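Local atomic coordinates of multicopper oxidase (Arthrobacter sp. FB24, PDB entry 3GDC), a protein that probably oxidises phenolic or similar substrates at a mononuclear copper and passes the electrons to a trinuclear copper cluster that reduces dioxygen to water. Residues I218-I223 with F268-T273; N226-Y231 with D244-V249. All coordinates share one frame; numbering follows the deposited sequence.

Contact 1 (I218-I223 with F268-T273); sequences INSFHI and FHAHKT. With CU (copper (II) ion), chain G; CU (copper (II) ion), chain J.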
# COMPACT_ATOMS: atom_id res chain seq x y z
N ILE A 218 7.67 2.23 0.80
CA ILE A 218 6.43 2.99 0.62
C ILE A 218 6.55 4.42 1.12
O ILE A 218 7.27 4.70 2.09
CB ILE A 218 5.19 2.25 1.23
CG1 ILE A 218 3.87 2.84 0.72
CG2 ILE A 218 5.25 2.25 2.76
CD1 ILE A 218 2.70 1.85 0.69
N ASN A 219 5.87 5.32 0.42
CA ASN A 219 5.81 6.72 0.82
C ASN A 219 4.35 7.06 1.05
O ASN A 219 3.46 6.31 0.65
CB ASN A 219 6.44 7.63 -0.24
CG ASN A 219 7.07 8.89 0.36
OD1 ASN A 219 6.69 9.34 1.45
ND2 ASN A 219 8.05 9.45 -0.35
N SER A 220 4.09 8.17 1.75
CA SER A 220 2.72 8.62 1.91
C SER A 220 2.62 10.13 1.86
O SER A 220 3.64 10.83 1.77
CB SER A 220 2.09 8.05 3.19
OG SER A 220 2.74 8.54 4.34
N PHE A 221 1.39 10.62 1.89
CA PHE A 221 1.08 12.04 1.73
C PHE A 221 -0.15 12.34 2.55
O PHE A 221 -1.19 11.70 2.36
CB PHE A 221 0.79 12.36 0.26
CG PHE A 221 0.41 13.80 -0.01
CD1 PHE A 221 1.34 14.69 -0.54
CD2 PHE A 221 -0.89 14.25 0.24
CE1 PHE A 221 0.98 16.03 -0.80
CE2 PHE A 221 -1.25 15.58 0.00
CZ PHE A 221 -0.31 16.47 -0.52
N HIS A 222 -0.05 13.33 3.43
CA HIS A 222 -1.19 13.75 4.24
C HIS A 222 -1.27 15.26 4.28
O HIS A 222 -0.24 15.91 4.38
CB HIS A 222 -1.06 13.21 5.68
CG HIS A 222 -2.08 13.77 6.63
ND1 HIS A 222 -3.43 13.61 6.45
CD2 HIS A 222 -1.93 14.50 7.76
CE1 HIS A 222 -4.08 14.21 7.43
NE2 HIS A 222 -3.20 14.76 8.24
N ILE A 223 -2.48 15.80 4.20
CA ILE A 223 -2.71 17.24 4.32
C ILE A 223 -3.59 17.53 5.55
O ILE A 223 -4.65 16.92 5.72
CB ILE A 223 -3.35 17.82 3.03
CG1 ILE A 223 -3.71 19.29 3.20
CG2 ILE A 223 -4.59 17.02 2.60
CD1 ILE A 223 -2.54 20.20 3.17
N PHE A 268 1.46 19.84 5.32
CA PHE A 268 1.38 18.61 4.53
C PHE A 268 2.71 17.88 4.65
O PHE A 268 3.78 18.51 4.72
CB PHE A 268 0.95 18.87 3.07
CG PHE A 268 1.99 19.53 2.21
CD1 PHE A 268 2.69 18.79 1.25
CD2 PHE A 268 2.25 20.89 2.34
CE1 PHE A 268 3.67 19.41 0.45
CE2 PHE A 268 3.21 21.51 1.55
CZ PHE A 268 3.92 20.77 0.59
N HIS A 269 2.65 16.55 4.73
CA HIS A 269 3.85 15.76 4.97
C HIS A 269 3.58 14.28 4.77
O HIS A 269 2.43 13.86 4.67
CB HIS A 269 4.37 15.99 6.40
CG HIS A 269 3.34 15.72 7.46
ND1 HIS A 269 3.15 14.48 8.01
CD2 HIS A 269 2.44 16.55 8.05
CE1 HIS A 269 2.18 14.55 8.91
NE2 HIS A 269 1.73 15.79 8.95
N ALA A 270 4.64 13.49 4.74
CA ALA A 270 4.49 12.04 4.80
C ALA A 270 3.84 11.68 6.13
O ALA A 270 4.20 12.25 7.16
CB ALA A 270 5.83 11.36 4.69
N HIS A 271 2.90 10.74 6.13
CA HIS A 271 2.37 10.25 7.39
C HIS A 271 3.27 9.13 7.95
O HIS A 271 2.92 8.45 8.92
CB HIS A 271 0.90 9.83 7.29
CG HIS A 271 0.15 10.03 8.57
ND1 HIS A 271 0.50 9.39 9.75
CD2 HIS A 271 -0.92 10.80 8.88
CE1 HIS A 271 -0.32 9.76 10.71
NE2 HIS A 271 -1.19 10.61 10.21
N LYS A 272 4.42 8.94 7.32
CA LYS A 272 5.52 8.17 7.88
C LYS A 272 6.42 9.18 8.59
O LYS A 272 7.17 9.91 7.94
CB LYS A 272 6.27 7.41 6.79
CG LYS A 272 7.39 6.52 7.33
CD LYS A 272 6.92 5.10 7.49
CE LYS A 272 7.60 4.41 8.67
NZ LYS A 272 9.07 4.60 8.74
N THR A 273 6.34 9.20 9.91
CA THR A 273 6.95 10.25 10.74
C THR A 273 8.46 10.42 10.55
O THR A 273 8.96 11.54 10.52
CB THR A 273 6.58 10.07 12.24
OG1 THR A 273 7.36 9.01 12.81
CG2 THR A 273 5.11 9.74 12.38
CU CU G . 0.85 16.41 10.53
CU CU J . -2.42 11.93 11.38
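H222 and H269 form an antiparallel hydrogen-bonded pair joining strands 218-223 and 264-269: H222 N reaches H269 O at 2.8 Å, and H269 N returns to H222 O at 3.0 Å. Past the strand end, H271 N donates to S220 OG at 2.8 Å, bent to 132°; OG sits between its backbone N and carbonyl carbon (chi1 64°), which brings it to that amide. Without OG, as with an alanine here, the H271 amide would probably lack this acceptor.

H222 and H269 share a face of the sheet, and H271, from the following loop, joins their imidazole cluster. H271 turns its edge to a face of H222, CD2 lying 3.9 Å from H222 CG, while H222 points its edge, offset, at the face of H269.

H269 ND1 donates to A270 O at 2.6 Å, the oxygen close to the imidazole plane but ND1 above the carbonyl plane, fixing the ring's rotation and leaving NE2 for copper at 1.9 Å. H271 NE2 binds a second copper, and H222, whose ND1 bonds to D244 O, gives NE2 to a third. Three ions so bound fit a trinuclear cluster, completed by H224 and by H91, H93, H132 and H134 of the second subunit.

Contact 2 (N226-Y231 with D244-V249); sequences NFFHYY and DTISQV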
# COMPACT_ATOMS: atom_id res chain seq x y z
N ASN A 226 -7.87 19.05 5.64
CA ASN A 226 -8.38 19.02 4.28
C ASN A 226 -8.54 17.60 3.76
O ASN A 226 -7.91 16.67 4.27
CB ASN A 226 -7.47 19.84 3.37
CG ASN A 226 -7.64 21.34 3.59
OD1 ASN A 226 -8.51 21.96 2.99
ND2 ASN A 226 -6.82 21.91 4.46
N PHE A 227 -9.39 17.44 2.75
CA PHE A 227 -9.62 16.16 2.10
C PHE A 227 -9.52 16.37 0.60
O PHE A 227 -9.77 17.47 0.11
CB PHE A 227 -11.01 15.62 2.46
CG PHE A 227 -11.03 14.87 3.76
CD1 PHE A 227 -10.88 15.55 4.96
CD2 PHE A 227 -11.18 13.49 3.77
CE1 PHE A 227 -10.88 14.85 6.17
CE2 PHE A 227 -11.18 12.79 4.98
CZ PHE A 227 -11.03 13.48 6.16
N PHE A 228 -9.09 15.34 -0.11
CA PHE A 228 -8.93 15.43 -1.56
C PHE A 228 -9.52 14.21 -2.24
O PHE A 228 -9.61 13.14 -1.63
CB PHE A 228 -7.45 15.60 -1.95
CG PHE A 228 -6.53 14.59 -1.31
CD1 PHE A 228 -6.33 13.34 -1.89
CD2 PHE A 228 -5.83 14.91 -0.13
CE1 PHE A 228 -5.49 12.39 -1.31
CE2 PHE A 228 -4.97 13.97 0.45
CZ PHE A 228 -4.80 12.72 -0.15
N HIS A 229 -9.93 14.37 -3.50
CA HIS A 229 -10.24 13.23 -4.34
C HIS A 229 -8.96 12.74 -4.97
O HIS A 229 -8.13 13.54 -5.39
CB HIS A 229 -11.26 13.59 -5.42
CG HIS A 229 -12.67 13.68 -4.91
ND1 HIS A 229 -13.26 14.87 -4.56
CD2 HIS A 229 -13.57 12.71 -4.64
CE1 HIS A 229 -14.49 14.63 -4.12
NE2 HIS A 229 -14.70 13.32 -4.15
N TYR A 230 -8.77 11.43 -4.98
CA TYR A 230 -7.54 10.86 -5.52
C TYR A 230 -7.80 10.01 -6.76
O TYR A 230 -8.71 9.17 -6.77
CB TYR A 230 -6.80 10.05 -4.45
CG TYR A 230 -5.49 9.50 -4.92
CD1 TYR A 230 -4.42 10.35 -5.21
CD2 TYR A 230 -5.29 8.14 -5.06
CE1 TYR A 230 -3.19 9.85 -5.64
CE2 TYR A 230 -4.07 7.62 -5.49
CZ TYR A 230 -3.04 8.48 -5.78
OH TYR A 230 -1.84 7.97 -6.21
N TYR A 231 -7.00 10.23 -7.79
CA TYR A 231 -7.11 9.52 -9.06
C TYR A 231 -5.80 8.79 -9.32
O TYR A 231 -4.85 9.42 -9.80
CB TYR A 231 -7.35 10.49 -10.21
CG TYR A 231 -8.56 11.38 -10.09
CD1 TYR A 231 -9.69 11.14 -10.86
CD2 TYR A 231 -8.56 12.48 -9.24
CE1 TYR A 231 -10.80 11.96 -10.77
CE2 TYR A 231 -9.67 13.32 -9.14
CZ TYR A 231 -10.78 13.05 -9.90
OH TYR A 231 -11.88 13.85 -9.83
N ASP A 244 -7.71 12.07 3.28
CA ASP A 244 -6.67 13.04 3.63
C ASP A 244 -5.27 12.45 3.65
O ASP A 244 -4.31 13.17 3.86
CB ASP A 244 -6.98 13.73 4.96
CG ASP A 244 -7.13 12.73 6.12
OD1 ASP A 244 -6.60 11.61 6.03
OD2 ASP A 244 -7.79 13.08 7.12
N THR A 245 -5.16 11.13 3.44
CA THR A 245 -3.89 10.42 3.48
C THR A 245 -3.87 9.36 2.37
O THR A 245 -4.81 8.58 2.26
CB THR A 245 -3.68 9.70 4.84
OG1 THR A 245 -3.76 10.66 5.90
CG2 THR A 245 -2.31 9.02 4.89
N ILE A 246 -2.81 9.34 1.57
CA ILE A 246 -2.65 8.29 0.57
C ILE A 246 -1.24 7.73 0.56
O ILE A 246 -0.29 8.42 0.97
CB ILE A 246 -3.04 8.76 -0.87
CG1 ILE A 246 -2.29 10.02 -1.30
CG2 ILE A 246 -4.53 8.92 -1.01
CD1 ILE A 246 -1.16 9.70 -2.24
N SER A 247 -1.09 6.50 0.08
CA SER A 247 0.22 5.86 0.01
C SER A 247 0.59 5.51 -1.43
O SER A 247 -0.29 5.28 -2.27
CB SER A 247 0.25 4.61 0.89
OG SER A 247 -0.64 3.63 0.39
N GLN A 248 1.90 5.46 -1.68
CA GLN A 248 2.45 5.11 -2.99
C GLN A 248 3.75 4.36 -2.80
O GLN A 248 4.63 4.82 -2.08
CB GLN A 248 2.73 6.39 -3.79
CG GLN A 248 1.49 7.23 -4.13
CD GLN A 248 1.85 8.50 -4.89
OE1 GLN A 248 3.01 8.91 -4.91
NE2 GLN A 248 0.86 9.12 -5.52
N VAL A 249 3.91 3.21 -3.46
CA VAL A 249 5.23 2.60 -3.54
C VAL A 249 5.99 3.31 -4.66
O VAL A 249 5.41 4.13 -5.38
CB VAL A 249 5.15 1.08 -3.83
CG1 VAL A 249 4.32 0.37 -2.75
CG2 VAL A 249 4.57 0.82 -5.26
O HOH W 1 -7.84 15.82 7.41
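F227 and D244 lie side by side and point the same way, the D244 CB sitting over the centre of one ring face, 4.1 Å from the F227 centroid and almost on the ring normal, a CH-pi contact. The carboxylate is tilted 41° to the ring, with OD2 3.4 Å from F227 CZ. A water donates to both D244 OD2 and N226 O, bridging the segments beside this pair. D244 OD1 accepts the T245 hydroxyl from above the carboxylate plane and also forms a salt bridge with R253 of the second subunit, so the acid is held by the first residue of the following strand and by the neighbour.

I246 touches two rings, in different ways. Its CG2 comes in at the edge of F228, near the ring plane and 3.6 Å from CE1, yet stands over a face of Y230, offset toward the rim. I246 CD1 reaches farther along Y230, to CE1 at 4.0 Å. Y230 sends its ring across I246 at about a right angle, CG anti to the backbone N (chi1 -177°), which carries OH to Q248. There Q248 NE2 donates to Y230 OH at 3.0 Å, the hydroxyl lying near the amide plane; NE2 also donates to L209 O.

The axes of strands 228-231 and 245-249 run 9.3 Å apart at 21°, in different sheets, so side chains bridge the beta sandwich of this cupredoxin-like domain. L256 of strand 253-258 packs on F228 and Y230, L209 of strand 205-211 touches I246, and F221 and I223 of strand 218-223 meet I246 and F228.

Strand 218-223 of contact 1 and strand 245-249 of contact 2 are neighbours in one sheet, and the two contact centres lie about 10 Å apart. N219 N probably bonds to Q248 O at 2.8 Å. Nearer the copper, H222 ND1 lies 2.8 Å from D244 O in a probable hydrogen bond, so contact 2 supplies a second-shell partner that probably helps orient a copper ligand of contact 1. The T245 side chain is about 6 Å from a bound copper. Along the chain, 226-231 and 244-249 are nested inside the loop closed by contact 1. Both contacts border the second subunit, and the copper cluster sits at that subunit interface.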